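Local coordinates for thiamine pyrophosphokinase (Candida albicans, PDB 2G9Z), which catalyses the transfer of pyrophosphate from a nucleoside triphosphate such as ATP to thiamine, yielding the cofactor thiamine pyrophosphate, at residues Ala94-Asn102 against Leu113-Asp121. Sequence-based numbering, arbitrary orientation.
Sequences ANSLYEYFN and LQRSDYIPD
L97 CD2 packs against P120 CD at 3.8 Å; a branched leucine and a rigid proline ring suit this buried site, where both also touch C89 of strand 86-90. Further along, F101 brings its ring tip to Y118, F101 CZ to Y118 CD2 3.3 Å; the planes are only 21° apart, yet the rings are displaced so far that little of one lies above the other. Phenylalanine suits this place because its flat ring offers faces and an edge: L113 CB meets the edge, while R115 CA sits over one face, 3.6 Å from the centroid, a CH-pi contact.

Toward the polar side, R115 combines an apolar stem with a planar cation. Its CG lies anti to the backbone N (chi1 169°) and the chain bends at chi3, which lays the guanidinium flat on the electron-rich face of Y98, R115 CZ being 3.7 Å from the ring centroid, a cation-pi stack. R115 NE lies 2.9 Å and R115 NH2 2.8 Å from Y98 O, both donating to it; this oxygen lies in the guanidinium plane and also accepts from F101 N. The side-on grip fixes the group's rotation and satisfies a carbonyl near the helix's C-terminal end.

Helix 93-100 and this loop form the connection of a beta-alpha-beta crossover from strand 86-90 to its parallel neighbour 122-125 in the catalytic domain's alpha/beta sheet.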
loop_
_atom_site.group_PDB
_atom_site.type_symbol
_atom_site.label_atom_id
_atom_site.label_comp_id
_atom_site.label_asym_id
_atom_site.label_seq_id
_atom_site.Cartn_x
_atom_site.Cartn_y
_atom_site.Cartn_z
ATOM N N ALA A 94 -11.028 -16.707 -7.082
ATOM C CA ALA A 94 -11.503 -17.712 -8.025
ATOM C C ALA A 94 -12.087 -17.021 -9.258
ATOM O O ALA A 94 -11.894 -17.483 -10.385
ATOM C CB ALA A 94 -12.557 -18.603 -7.365
ATOM N N ASN A 95 -12.808 -15.923 -9.038
ATOM C CA ASN A 95 -13.392 -15.157 -10.139
ATOM C C ASN A 95 -12.263 -14.629 -11.011
ATOM O O ASN A 95 -12.318 -14.701 -12.242
ATOM C CB ASN A 95 -14.199 -13.958 -9.624
ATOM C CG ASN A 95 -15.342 -14.362 -8.716
ATOM O OD1 ASN A 95 -15.857 -15.474 -8.801
ATOM N ND2 ASN A 95 -15.763 -13.445 -7.853
ATOM N N SER A 96 -11.242 -14.086 -10.352
ATOM C CA SER A 96 -10.083 -13.534 -11.041
ATOM C C SER A 96 -9.452 -14.598 -11.929
ATOM O O SER A 96 -9.091 -14.334 -13.079
ATOM C CB SER A 96 -9.060 -13.030 -10.018
ATOM O OG SER A 96 -9.653 -12.099 -9.122
ATOM N N LEU A 97 -9.316 -15.804 -11.385
ATOM C CA LEU A 97 -8.742 -16.915 -12.133
ATOM C C LEU A 97 -9.653 -17.278 -13.298
ATOM O O LEU A 97 -9.195 -17.484 -14.419
ATOM C CB LEU A 97 -8.569 -18.136 -11.227
ATOM C CG LEU A 97 -8.108 -19.425 -11.914
ATOM C CD1 LEU A 97 -6.754 -19.204 -12.570
ATOM C CD2 LEU A 97 -8.029 -20.549 -10.889
ATOM N N TYR A 98 -10.948 -17.350 -13.016
ATOM C CA TYR A 98 -11.948 -17.693 -14.020
ATOM C C TYR A 98 -11.928 -16.718 -15.199
ATOM O O TYR A 98 -11.809 -17.128 -16.351
ATOM C CB TYR A 98 -13.341 -17.687 -13.380
ATOM C CG TYR A 98 -14.454 -18.179 -14.288
ATOM C CD1 TYR A 98 -14.794 -19.531 -14.338
ATOM C CD2 TYR A 98 -15.163 -17.291 -15.100
ATOM C CE1 TYR A 98 -15.815 -19.989 -15.173
ATOM C CE2 TYR A 98 -16.181 -17.735 -15.938
ATOM C CZ TYR A 98 -16.503 -19.085 -15.969
ATOM O OH TYR A 98 -17.511 -19.530 -16.793
ATOM N N GLU A 99 -12.037 -15.428 -14.896
ATOM C CA GLU A 99 -12.069 -14.375 -15.913
ATOM C C GLU A 99 -10.795 -14.229 -16.735
ATOM O O GLU A 99 -10.822 -13.660 -17.827
ATOM C CB GLU A 99 -12.409 -13.035 -15.254
ATOM C CG GLU A 99 -13.684 -13.076 -14.426
ATOM C CD GLU A 99 -13.955 -11.779 -13.690
ATOM O OE1 GLU A 99 -13.024 -11.256 -13.039
ATOM O OE2 GLU A 99 -15.103 -11.289 -13.751
ATOM N N TYR A 100 -9.681 -14.736 -16.217
ATOM C CA TYR A 100 -8.404 -14.654 -16.921
ATOM C C TYR A 100 -8.495 -15.327 -18.288
ATOM O O TYR A 100 -7.815 -14.932 -19.237
ATOM C CB TYR A 100 -7.309 -15.340 -16.103
ATOM C CG TYR A 100 -5.934 -15.286 -16.727
ATOM C CD1 TYR A 100 -5.168 -14.120 -16.679
ATOM C CD2 TYR A 100 -5.387 -16.409 -17.346
ATOM C CE1 TYR A 100 -3.891 -14.078 -17.225
ATOM C CE2 TYR A 100 -4.111 -16.376 -17.896
ATOM C CZ TYR A 100 -3.368 -15.207 -17.830
ATOM O OH TYR A 100 -2.098 -15.180 -18.347
ATOM N N PHE A 101 -9.344 -16.344 -18.380
ATOM C CA PHE A 101 -9.506 -17.091 -19.618
ATOM C C PHE A 101 -10.563 -16.518 -20.561
ATOM O O PHE A 101 -10.684 -16.964 -21.702
ATOM C CB PHE A 101 -9.819 -18.550 -19.281
ATOM C CG PHE A 101 -8.699 -19.248 -18.560
ATOM C CD1 PHE A 101 -7.662 -19.844 -19.268
ATOM C CD2 PHE A 101 -8.654 -19.263 -17.167
ATOM C CE1 PHE A 101 -6.593 -20.443 -18.603
ATOM C CE2 PHE A 101 -7.587 -19.860 -16.491
ATOM C CZ PHE A 101 -6.558 -20.448 -17.210
ATOM N N ASN A 102 -11.321 -15.532 -20.091
ATOM C CA ASN A 102 -12.350 -14.907 -20.918
ATOM C C ASN A 102 -11.765 -14.460 -22.253
ATOM O O ASN A 102 -10.728 -13.795 -22.295
ATOM C CB ASN A 102 -12.952 -13.698 -20.199
ATOM C CG ASN A 102 -13.881 -14.090 -19.070
ATOM O OD1 ASN A 102 -14.373 -13.237 -18.332
ATOM N ND2 ASN A 102 -14.131 -15.384 -18.932
ATOM N N LEU A 113 -5.335 -21.498 -24.651
ATOM C CA LEU A 113 -5.460 -21.942 -23.267
ATOM C C LEU A 113 -6.881 -22.381 -22.941
ATOM O O LEU A 113 -7.850 -21.780 -23.404
ATOM C CB LEU A 113 -5.061 -20.819 -22.305
ATOM C CG LEU A 113 -3.616 -20.324 -22.297
ATOM C CD1 LEU A 113 -3.497 -19.180 -21.301
ATOM C CD2 LEU A 113 -2.669 -21.457 -21.924
ATOM N N GLN A 114 -6.994 -23.432 -22.136
ATOM C CA GLN A 114 -8.290 -23.944 -21.722
ATOM C C GLN A 114 -8.463 -23.644 -20.239
ATOM O O GLN A 114 -7.628 -24.031 -19.424
ATOM C CB GLN A 114 -8.366 -25.458 -21.942
ATOM C CG GLN A 114 -8.113 -25.896 -23.371
ATOM C CD GLN A 114 -9.084 -25.269 -24.344
ATOM O OE1 GLN A 114 -10.298 -25.442 -24.226
ATOM N NE2 GLN A 114 -8.556 -24.532 -25.315
ATOM N N ARG A 115 -9.540 -22.949 -19.892
ATOM C CA ARG A 115 -9.804 -22.624 -18.495
ATOM C C ARG A 115 -9.823 -23.902 -17.657
ATOM O O ARG A 115 -9.387 -23.911 -16.507
ATOM C CB ARG A 115 -11.145 -21.895 -18.363
ATOM C CG ARG A 115 -11.630 -21.747 -16.930
ATOM C CD ARG A 115 -12.989 -21.076 -16.867
ATOM N NE ARG A 115 -12.922 -19.667 -17.235
ATOM C CZ ARG A 115 -13.557 -19.127 -18.271
ATOM N NH1 ARG A 115 -14.317 -19.875 -19.057
ATOM N NH2 ARG A 115 -13.429 -17.835 -18.520
ATOM N N SER A 116 -10.316 -24.984 -18.252
ATOM C CA SER A 116 -10.412 -26.265 -17.561
ATOM C C SER A 116 -9.074 -26.923 -17.219
ATOM O O SER A 116 -9.034 -27.862 -16.429
ATOM C CB SER A 116 -11.270 -27.235 -18.382
ATOM O OG SER A 116 -10.763 -27.381 -19.697
ATOM N N ASP A 117 -7.980 -26.443 -17.802
ATOM C CA ASP A 117 -6.669 -27.029 -17.509
ATOM C C ASP A 117 -6.014 -26.418 -16.273
ATOM O O ASP A 117 -4.943 -26.848 -15.848
ATOM C CB ASP A 117 -5.719 -26.862 -18.698
ATOM C CG ASP A 117 -6.131 -27.689 -19.891
ATOM O OD1 ASP A 117 -6.484 -28.870 -19.694
ATOM O OD2 ASP A 117 -6.091 -27.164 -21.023
ATOM N N TYR A 118 -6.664 -25.419 -15.690
ATOM C CA TYR A 118 -6.109 -24.753 -14.525
ATOM C C TYR A 118 -7.125 -24.673 -13.400
ATOM O O TYR A 118 -7.724 -23.625 -13.152
ATOM C CB TYR A 118 -5.624 -23.365 -14.940
ATOM C CG TYR A 118 -4.612 -23.445 -16.061
ATOM C CD1 TYR A 118 -3.259 -23.637 -15.792
ATOM C CD2 TYR A 118 -5.019 -23.400 -17.397
ATOM C CE1 TYR A 118 -2.331 -23.787 -16.825
ATOM C CE2 TYR A 118 -4.101 -23.551 -18.437
ATOM C CZ TYR A 118 -2.760 -23.744 -18.143
ATOM O OH TYR A 118 -1.851 -23.896 -19.164
ATOM N N ILE A 119 -7.315 -25.804 -12.728
ATOM C CA ILE A 119 -8.252 -25.889 -11.621
ATOM C C ILE A 119 -7.469 -25.724 -10.330
ATOM O O ILE A 119 -6.489 -26.427 -10.095
ATOM C CB ILE A 119 -8.971 -27.257 -11.595
ATOM C CG1 ILE A 119 -9.559 -27.573 -12.976
ATOM C CG2 ILE A 119 -10.061 -27.243 -10.541
ATOM C CD1 ILE A 119 -10.544 -26.541 -13.493
ATOM N N PRO A 120 -7.889 -24.785 -9.476
ATOM C CA PRO A 120 -7.173 -24.576 -8.217
ATOM C C PRO A 120 -7.363 -25.744 -7.253
ATOM O O PRO A 120 -8.428 -26.366 -7.210
ATOM C CB PRO A 120 -7.784 -23.279 -7.697
ATOM C CG PRO A 120 -9.206 -23.391 -8.148
ATOM C CD PRO A 120 -9.069 -23.906 -9.568
ATOM N N ASP A 121 -6.321 -26.043 -6.489
ATOM C CA ASP A 121 -6.376 -27.126 -5.518
ATOM C C ASP A 121 -7.376 -26.815 -4.412
ATOM O O ASP A 121 -8.156 -27.678 -4.009
ATOM C CB ASP A 121 -4.991 -27.353 -4.921
ATOM C CG ASP A 121 -4.015 -27.915 -5.930
ATOM O OD1 ASP A 121 -3.959 -29.154 -6.068
ATOM O OD2 ASP A 121 -3.319 -27.119 -6.599
#